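PDB 1UWW: endoglucanase from Bacillus akibai, which hydrolyses internal beta-1,4-glucosidic linkages in cellulose, and carries this chain as its family 28 carbohydrate-binding module, specific for non-crystalline cellulose. Local coordinates for residues 31-36 and 73-78; 109-114 and 164-169. One frame throughout, in Å; residues are numbered along the deposited sequence. Where two conformers were deposited one is given.

Interaction 1 of 2, residues 31-36 and 73-78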
ATOM      1  N   ASP A  31     -15.547  13.103  -8.898  1.00 19.76           N
ATOM      2  CA  ASP A  31     -14.762  14.118  -9.578  1.00 20.08           C
ATOM      3  C   ASP A  31     -13.290  13.859  -9.303  1.00 19.83           C
ATOM      4  O   ASP A  31     -12.935  12.942  -8.552  1.00 19.73           O
ATOM      5  CB  ASP A  31     -15.150  15.490  -9.040  1.00 20.89           C
ATOM      6  CG  ASP A  31     -14.974  16.602 -10.034  1.00 24.23           C
ATOM      7  OD1 ASP A  31     -14.329  16.419 -11.085  1.00 26.05           O
ATOM      8  OD2 ASP A  31     -15.512  17.730  -9.836  1.00 32.39           O
ATOM      9  N   TRP A  32     -12.427  14.648  -9.913  1.00 19.47           N
ATOM     10  CA  TRP A  32     -11.002  14.606  -9.604  1.00 18.91           C
ATOM     11  C   TRP A  32     -10.712  15.318  -8.288  1.00 19.84           C
ATOM     12  O   TRP A  32     -11.208  16.433  -8.053  1.00 21.60           O
ATOM     13  CB  TRP A  32     -10.176  15.253 -10.707  1.00 19.22           C
ATOM     14  CG  TRP A  32     -10.173  14.517 -11.986  1.00 18.45           C
ATOM     15  CD1 TRP A  32     -10.561  14.992 -13.210  1.00 20.22           C
ATOM     16  CD2 TRP A  32      -9.758  13.149 -12.218  1.00 18.19           C
ATOM     17  NE1 TRP A  32     -10.416  14.025 -14.173  1.00 19.39           N
ATOM     18  CE2 TRP A  32      -9.921  12.879 -13.592  1.00 18.57           C
ATOM     19  CE3 TRP A  32      -9.230  12.137 -11.400  1.00 18.77           C
ATOM     20  CZ2 TRP A  32      -9.573  11.664 -14.162  1.00 18.58           C
ATOM     21  CZ3 TRP A  32      -8.912  10.926 -11.976  1.00 17.93           C
ATOM     22  CH2 TRP A  32      -9.076  10.705 -13.345  1.00 19.07           C
ATOM     23  N   ALA A  33      -9.880  14.726  -7.437  1.00 19.56           N
ATOM     24  CA  ALA A  33      -9.303  15.449  -6.309  1.00 21.08           C
ATOM     25  C   ALA A  33      -8.406  16.561  -6.852  1.00 22.32           C
ATOM     26  O   ALA A  33      -7.827  16.414  -7.935  1.00 21.97           O
ATOM     27  CB  ALA A  33      -8.516  14.509  -5.413  1.00 20.29           C
ATOM     28  N   GLY A  34      -8.289  17.676  -6.118  1.00 24.73           N
ATOM     29  CA  GLY A  34      -7.399  18.765  -6.517  1.00 25.90           C
ATOM     30  C   GLY A  34      -5.954  18.310  -6.715  1.00 26.51           C
ATOM     31  O   GLY A  34      -5.266  18.769  -7.624  1.00 28.13           O
ATOM     32  N   GLU A  35      -5.508  17.346  -5.911  1.00 26.64           N
ATOM     33  CA  GLU A  35      -4.147  16.814  -6.045  1.00 27.17           C
ATOM     34  C   GLU A  35      -3.970  15.699  -7.097  1.00 25.26           C
ATOM     35  O   GLU A  35      -2.896  15.115  -7.201  1.00 25.30           O
ATOM     36  CB  GLU A  35      -3.645  16.313  -4.684  1.00 28.30           C
ATOM     37  CG  GLU A  35      -3.447  17.412  -3.655  1.00 32.46           C
ATOM     38  CD  GLU A  35      -2.225  18.277  -3.950  1.00 37.97           C
ATOM     39  OE1 GLU A  35      -1.090  17.732  -3.996  1.00 42.36           O
ATOM     40  OE2 GLU A  35      -2.389  19.506  -4.139  1.00 43.03           O
ATOM     41  N   SER A  36      -5.014  15.372  -7.866  1.00 22.77           N
ATOM     42  CA  SER A  36      -4.880  14.324  -8.871  1.00 22.37           C
ATOM     43  C   SER A  36      -3.813  14.640  -9.909  1.00 21.93           C
ATOM     44  O   SER A  36      -3.734  15.764 -10.375  1.00 23.53           O
ATOM     45  CB  SER A  36      -6.183  14.088  -9.611  1.00 21.18           C
ATOM     46  OG  SER A  36      -6.057  12.974 -10.474  1.00 18.88           O
ATOM     47  N   ARG A  73      -6.526  10.465  -8.998  1.00 17.42           N
ATOM     48  CA  ARG A  73      -7.095  10.523  -7.666  1.00 18.31           C
ATOM     49  C   ARG A  73      -8.538  10.951  -7.804  1.00 17.61           C
ATOM     50  O   ARG A  73      -8.846  12.109  -8.023  1.00 18.58           O
ATOM     51  CB  ARG A  73      -6.350  11.514  -6.791  1.00 19.42           C
ATOM     52  CG  ARG A  73      -4.951  11.220  -6.391  1.00 25.23           C
ATOM     53  CD  ARG A  73      -4.568  12.003  -5.143  1.00 26.49           C
ATOM     54  NE  ARG A  73      -3.149  12.253  -4.978  1.00 33.37           N
ATOM     55  CZ  ARG A  73      -2.616  12.629  -3.809  1.00 32.57           C
ATOM     56  NH1 ARG A  73      -3.400  12.813  -2.748  1.00 34.98           N
ATOM     57  NH2 ARG A  73      -1.314  12.828  -3.708  1.00 37.30           N
ATOM     58  N   LEU A  74      -9.429   9.989  -7.661  1.00 17.70           N
ATOM     59  CA  LEU A  74     -10.867  10.268  -7.635  1.00 17.61           C
ATOM     60  C   LEU A  74     -11.268  10.757  -6.259  1.00 18.79           C
ATOM     61  O   LEU A  74     -10.641  10.412  -5.267  1.00 18.55           O
ATOM     62  CB  LEU A  74     -11.675   9.019  -7.935  1.00 18.59           C
ATOM     63  CG  LEU A  74     -11.567   8.440  -9.324  1.00 17.89           C
ATOM     64  CD1 LEU A  74     -12.390   7.161  -9.407  1.00 19.22           C
ATOM     65  CD2 LEU A  74     -12.113   9.413 -10.342  1.00 19.89           C
ATOM     66  N   ASP A  75     -12.323  11.540  -6.190  1.00 17.90           N
ATOM     67  CA  ASP A  75     -12.807  12.141  -4.957  1.00 18.61           C
ATOM     68  C   ASP A  75     -14.330  12.116  -4.970  1.00 18.12           C
ATOM     69  O   ASP A  75     -14.962  12.397  -5.983  1.00 19.45           O
ATOM     70  CB  ASP A  75     -12.235  13.566  -4.873  1.00 19.12           C
ATOM     71  CG  ASP A  75     -12.249  14.174  -3.512  1.00 22.69           C
ATOM     72  OD1 ASP A  75     -12.575  13.502  -2.513  1.00 22.76           O
ATOM     73  OD2 ASP A  75     -11.941  15.397  -3.394  1.00 25.67           O
ATOM     74  N   PHE A  76     -14.920  11.816  -3.827  1.00 18.57           N
ATOM     75  CA  PHE A  76     -16.363  11.671  -3.642  1.00 17.93           C
ATOM     76  C   PHE A  76     -16.755  12.316  -2.318  1.00 18.72           C
ATOM     77  O   PHE A  76     -16.443  11.788  -1.271  1.00 18.09           O
ATOM     78  CB  PHE A  76     -16.732  10.184  -3.666  1.00 18.32           C
ATOM     79  CG  PHE A  76     -18.179   9.901  -3.492  1.00 17.95           C
ATOM     80  CD1 PHE A  76     -19.070   9.982  -4.559  1.00 18.49           C
ATOM     81  CD2 PHE A  76     -18.668   9.526  -2.260  1.00 18.63           C
ATOM     82  CE1 PHE A  76     -20.406   9.658  -4.386  1.00 18.72           C
ATOM     83  CE2 PHE A  76     -20.005   9.236  -2.092  1.00 19.50           C
ATOM     84  CZ  PHE A  76     -20.873   9.307  -3.153  1.00 19.63           C
ATOM     85  N   TRP A  77     -17.426  13.457  -2.380  1.00 19.03           N
ATOM     86  CA  TRP A  77     -17.893  14.165  -1.199  1.00 18.94           C
ATOM     87  C   TRP A  77     -19.352  13.857  -0.936  1.00 19.79           C
ATOM     88  O   TRP A  77     -20.202  14.017  -1.822  1.00 21.54           O
ATOM     89  CB  TRP A  77     -17.715  15.683  -1.356  1.00 19.58           C
ATOM     90  CG  TRP A  77     -16.267  16.128  -1.312  1.00 20.06           C
ATOM     91  CD1 TRP A  77     -15.258  15.757  -2.148  1.00 19.27           C
ATOM     92  CD2 TRP A  77     -15.665  17.027  -0.359  1.00 20.55           C
ATOM     93  NE1 TRP A  77     -14.075  16.349  -1.771  1.00 21.10           N
ATOM     94  CE2 TRP A  77     -14.301  17.140  -0.684  1.00 21.26           C
ATOM     95  CE3 TRP A  77     -16.152  17.754   0.740  1.00 21.53           C
ATOM     96  CZ2 TRP A  77     -13.423  17.943   0.038  1.00 22.45           C
ATOM     97  CZ3 TRP A  77     -15.268  18.563   1.447  1.00 21.40           C
ATOM     98  CH2 TRP A  77     -13.933  18.645   1.096  1.00 22.28           C
ATOM     99  N   LYS A  78     -19.680  13.458   0.283  1.00 20.75           N
ATOM    100  CA  LYS A  78     -21.058  13.238   0.675  1.00 22.94           C
ATOM    101  C   LYS A  78     -21.219  13.424   2.161  1.00 23.21           C
ATOM    102  O   LYS A  78     -20.403  12.952   2.945  1.00 22.00           O
ATOM    103  CB  LYS A  78     -21.482  11.823   0.284  1.00 23.93           C
ATOM    104  CG  LYS A  78     -22.978  11.584   0.333  1.00 25.75           C
ATOM    105  CD  LYS A  78     -23.384  10.135   0.032  1.00 27.95           C
ATOM    106  CE  LYS A  78     -24.604   9.681   0.871  1.00 32.32           C
ATOM    107  NZ  LYS A  78     -24.160   9.098   2.162  1.00 34.18           N
TER
HETATM  108  O   HOH W   1     -12.799  16.937  -5.480  1.00 33.27           O
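The Trp32 ring meets the 73-78 strand with its edge: the backbone O of Arg73 lies 3.4 Å from Trp32 CE3, near the ring plane. Leu74 CD2 comes obliquely to Trp32 CZ3, at 3.9 Å. The Arg73 guanidinium has Glu35 CB over the centre of one face, 3.9 Å from Arg73 CZ. The arginine chain runs extended from CG to NE, alongside the Ala33-Ser36 type I beta turn. Arg73 NE is buried there and has no partner in the model. Ser36 OG stands anti to its backbone N (chi1 -174°). This turns it to Arg73 N, which donates to it at 2.9 Å; Ser36 OG also bonds to Val38 O. Asp31 and Asp75 form an antiparallel hydrogen-bonded pair, and Ala33 N adds a nearly straight bond to Arg73 O (2.9 Å, 167°). Asp75 OD2 takes Trp77 NE1 from above its carboxylate plane. A water links this OD2 to Trp32 O. Trp32 NE1 bonds to Thr40 O. The contact attaches border strand 30-32 to strand 73-77, next to strand 165-173, in one sheet of the beta-sandwich; Trp32 and Leu74 reach Trp55 of strand 50-58 in the other.

Interaction 2 of 2, residues 109-114 and 164-169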
ATOM      1  N   LEU A 109      -7.157   3.780  -0.630  1.00 17.85           N
ATOM      2  CA  LEU A 109      -8.422   4.385  -0.248  1.00 18.08           C
ATOM      3  C   LEU A 109      -8.194   5.254   0.980  1.00 18.07           C
ATOM      4  O   LEU A 109      -7.659   4.788   1.989  1.00 17.63           O
ATOM      5  CB  LEU A 109      -9.407   3.273   0.069  1.00 19.04           C
ATOM      6  CG  LEU A 109     -10.782   3.653   0.593  1.00 21.16           C
ATOM      7  CD1 LEU A 109     -11.589   4.388  -0.437  1.00 22.39           C
ATOM      8  CD2 LEU A 109     -11.566   2.389   1.041  1.00 22.67           C
ATOM      9  N   VAL A 110      -8.631   6.498   0.899  1.00 17.75           N
ATOM     10  CA  VAL A 110      -8.430   7.514   1.922  1.00 17.93           C
ATOM     11  C   VAL A 110      -9.760   8.177   2.220  1.00 17.49           C
ATOM     12  O   VAL A 110     -10.590   8.373   1.327  1.00 18.54           O
ATOM     13  CB  VAL A 110      -7.406   8.582   1.467  1.00 19.69           C
ATOM     14  CG1 VAL A 110      -7.270   9.727   2.481  1.00 22.11           C
ATOM     15  CG2 VAL A 110      -6.073   7.926   1.198  1.00 21.60           C
ATOM     16  N   PHE A 111     -10.018   8.458   3.493  1.00 16.82           N
ATOM     17  CA  PHE A 111     -11.090   9.338   3.909  1.00 17.88           C
ATOM     18  C   PHE A 111     -10.513  10.532   4.634  1.00 17.53           C
ATOM     19  O   PHE A 111      -9.374  10.498   5.110  1.00 18.06           O
ATOM     20  CB  PHE A 111     -12.070   8.618   4.853  1.00 17.80           C
ATOM     21  CG  PHE A 111     -12.679   7.384   4.271  1.00 19.34           C
ATOM     22  CD1 PHE A 111     -13.699   7.458   3.334  1.00 18.33           C
ATOM     23  CD2 PHE A 111     -12.239   6.135   4.650  1.00 21.88           C
ATOM     24  CE1 PHE A 111     -14.253   6.295   2.811  1.00 19.34           C
ATOM     25  CE2 PHE A 111     -12.806   4.993   4.123  1.00 22.12           C
ATOM     26  CZ  PHE A 111     -13.793   5.091   3.209  1.00 19.93           C
ATOM     27  N   GLN A 112     -11.287  11.587   4.741  1.00 17.62           N
ATOM     28  CA  GLN A 112     -10.816  12.789   5.425  1.00 17.82           C
ATOM     29  C   GLN A 112     -11.770  13.269   6.542  1.00 18.53           C
ATOM     30  O   GLN A 112     -12.298  14.389   6.478  1.00 19.69           O
ATOM     31  CB  GLN A 112     -10.580  13.883   4.383  1.00 19.34           C
ATOM     32  CG  GLN A 112      -9.636  13.494   3.263  1.00 19.72           C
ATOM     33  CD  GLN A 112      -9.087  14.703   2.559  1.00 22.62           C
ATOM     34  OE1 GLN A 112      -9.564  15.078   1.499  1.00 23.00           O
ATOM     35  NE2 GLN A 112      -8.102  15.342   3.170  1.00 24.09           N
ATOM     36  N   PRO A 113     -11.948  12.465   7.586  1.00 19.58           N
ATOM     37  CA  PRO A 113     -12.792  12.862   8.727  1.00 20.02           C
ATOM     38  C   PRO A 113     -12.189  14.074   9.461  1.00 22.14           C
ATOM     39  O   PRO A 113     -11.057  13.986   9.900  1.00 21.49           O
ATOM     40  CB  PRO A 113     -12.763  11.642   9.656  1.00 20.37           C
ATOM     41  CG  PRO A 113     -11.556  10.850   9.223  1.00 21.41           C
ATOM     42  CD  PRO A 113     -11.319  11.154   7.796  1.00 19.95           C
ATOM     43  N   PRO A 114     -12.925  15.179   9.590  1.00 24.13           N
ATOM     44  CA  PRO A 114     -12.416  16.317  10.383  1.00 25.61           C
ATOM     45  C   PRO A 114     -12.047  15.955  11.821  1.00 27.25           C
ATOM     46  O   PRO A 114     -11.202  16.628  12.402  1.00 28.95           O
ATOM     47  CB  PRO A 114     -13.583  17.309  10.355  1.00 26.38           C
ATOM     48  CG  PRO A 114     -14.298  16.995   9.121  1.00 26.52           C
ATOM     49  CD  PRO A 114     -14.228  15.473   8.973  1.00 25.03           C
ATOM     50  N   ARG A 164     -16.657  12.560   5.496  1.00 19.01           N
ATOM     51  CA  ARG A 164     -16.654  13.755   4.650  1.00 19.01           C
ATOM     52  C   ARG A 164     -16.460  13.506   3.156  1.00 18.40           C
ATOM     53  O   ARG A 164     -17.277  13.896   2.319  1.00 19.14           O
ATOM     54  CB  ARG A 164     -15.651  14.805   5.132  1.00 19.90           C
ATOM     55  CG  ARG A 164     -15.865  16.193   4.501  1.00 21.66           C
ATOM     56  CD  ARG A 164     -14.749  17.170   4.781  1.00 22.07           C
ATOM     57  NE  ARG A 164     -13.559  16.802   4.053  1.00 22.25           N
ATOM     58  CZ  ARG A 164     -12.480  17.569   3.923  1.00 23.40           C
ATOM     59  NH1 ARG A 164     -12.432  18.758   4.521  1.00 25.75           N
ATOM     60  NH2 ARG A 164     -11.452  17.152   3.210  1.00 23.00           N
ATOM     61  N   ASN A 165     -15.345  12.895   2.820  1.00 18.23           N
ATOM     62  CA  ASN A 165     -15.064  12.548   1.453  1.00 17.82           C
ATOM     63  C   ASN A 165     -14.185  11.313   1.382  1.00 18.56           C
ATOM     64  O   ASN A 165     -13.416  11.025   2.305  1.00 18.30           O
ATOM     65  CB  ASN A 165     -14.470  13.744   0.660  1.00 18.75           C
ATOM     66  CG  ASN A 165     -13.120  14.186   1.156  1.00 18.35           C
ATOM     67  OD1 ASN A 165     -12.992  14.678   2.275  1.00 20.33           O
ATOM     68  ND2 ASN A 165     -12.103  14.029   0.338  1.00 19.71           N
HETATM   69  N   MSE A 166     -14.293  10.622   0.256  1.00 18.58           N
HETATM   70  CA  MSE A 166     -13.559   9.423  -0.035  1.00 19.85           C
HETATM   71  C   MSE A 166     -12.736   9.673  -1.272  1.00 20.68           C
HETATM   72  O   MSE A 166     -13.234  10.134  -2.304  1.00 21.35           O
HETATM   73  CB  MSE A 166     -14.549   8.301  -0.297  1.00 19.91           C
HETATM   74  CG  MSE A 166     -13.976   7.032  -0.901  1.00 20.12           C
HETATM   75 SE   MSE A 166     -15.173   5.549  -0.994  1.00 26.76          SE
HETATM   76  CE  MSE A 166     -16.777   6.432  -1.410  1.00 22.38           C
HETATM   77  N   MSE A 167     -11.423   9.526  -1.183  0.50 23.53           N
HETATM   78  CA  MSE A 167     -10.615   9.416  -2.459  0.50 23.93           C
HETATM   79  C   MSE A 167     -10.018   8.044  -2.684  0.50 23.48           C
HETATM   80  O   MSE A 167      -9.730   7.263  -1.735  0.50 25.23           O
HETATM   81  CB  MSE A 167      -9.427  10.444  -2.541  0.50 24.93           C
HETATM   82  CG  MSE A 167      -9.902  11.960  -2.150  0.50 24.71           C
HETATM   83 SE   MSE A 167      -8.542  13.183  -1.514  0.50 30.07          SE
HETATM   84  CE  MSE A 167      -7.120  12.351  -2.486  0.50 19.68           C
ATOM     85  N   ILE A 168      -9.820   7.797  -3.959  1.00 18.34           N
ATOM     86  CA  ILE A 168      -9.266   6.546  -4.457  1.00 17.73           C
ATOM     87  C   ILE A 168      -8.083   6.951  -5.301  1.00 16.90           C
ATOM     88  O   ILE A 168      -8.248   7.703  -6.283  1.00 16.93           O
ATOM     89  CB  ILE A 168     -10.287   5.706  -5.269  1.00 17.51           C
ATOM     90  CG1 ILE A 168     -11.547   5.463  -4.431  1.00 19.28           C
ATOM     91  CG2 ILE A 168      -9.666   4.404  -5.656  1.00 18.64           C
ATOM     92  CD1 ILE A 168     -12.628   4.756  -5.167  1.00 21.02           C
ATOM     93  N   ILE A 169      -6.909   6.466  -4.936  1.00 17.05           N
ATOM     94  CA  ILE A 169      -5.645   6.824  -5.569  1.00 17.21           C
ATOM     95  C   ILE A 169      -5.158   5.650  -6.364  1.00 16.79           C
ATOM     96  O   ILE A 169      -5.077   4.537  -5.841  1.00 17.75           O
ATOM     97  CB  ILE A 169      -4.621   7.216  -4.488  1.00 18.15           C
ATOM     98  CG1 ILE A 169      -5.127   8.423  -3.687  1.00 20.55           C
ATOM     99  CG2 ILE A 169      -3.282   7.569  -5.164  1.00 19.86           C
ATOM    100  CD1 ILE A 169      -4.343   8.753  -2.457  1.00 27.09           C
TER
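This is a buried antiparallel strand pairing within the five-stranded sheet, with a polar cluster where the strands run out into loops. Strand 104-111 lies between strands 165-173 and 120-129. The axes of strands 109-111 and 165-169 approach to 4.8 Å, with their directions 157° apart. Val110 and Met167 form the hydrogen-bonded pair, with Val110 N to Met167 O at 3.0 Å and 167°. Leu109-Ile168 and Phe111-Met166 are the flanking non-hydrogen-bonded pairs. Gln112 N extends the pairing with a longer bond to Asn165 O, 3.3 Å.

Leu109, Phe111, Met166 and Ile168 share one face. Met166, a selenomethionine, lies alongside Phe111, its CB 3.7 Å from Phe111 CE1. Its CG touches Leu109 CD1 at 3.6 Å. Its selenium stands obliquely to the ring in a Met-aromatic contact. Leu109 also reaches Val89, and Ile168 reaches Phe91, both on strand 88-97. This face is therefore the interior of a beta-sandwich, the fold of family 17/28 carbohydrate-binding modules.

Val110, Met167 and Ile169 lie on the other face, where the side chains of Ile169 and Val110 cross, meeting through Ile169 CD1 and Val110 CG2. Gln112 and Asn165 meet there too. With CG between its backbone N and carbonyl carbon, Asn165 turns its amide across to Gln112. Asn165 ND2 donates to a lone pair of Gln112 OE1, 3.0 Å away, with the two amide planes 64° apart. Asn165 OD1 is gripped side-on by Arg164, with NE at 2.8 Å and NH2 at 3.1 Å. Both nitrogens approach from the same face of the amide. The guanidinium is nearly perpendicular to the Gln112 amide. Two outside bonds help fix the amides: Gln112 NE2 donates to Tyr118 O, and Asn165 ND2 to Asp75 OD1.

Overall arrangement
Both contacts are antiparallel pairings in one sheet, with centres about 9 Å apart. Strands 73-77 and 165-173 are neighbours and join them: Phe76 N lies 2.8 Å from Met166 O, and Leu74 N 2.9 Å from Ile168 O. Interaction 1 is at the sheet border and partly buried. It relies on a turn, a serine hydroxyl and an arginine laid against the turn. Interaction 2 joins two inner strands and is buried. Leu109, Phe111, Met166 and Ile168 face the sandwich interior, and its amides and arginine gather at the strand ends. Asp75 ties the polar parts together through Asn165. The side chains of Leu74 and Ile168 are each about 13 Å from a bound calcium ion, so neither contact is at a metal site.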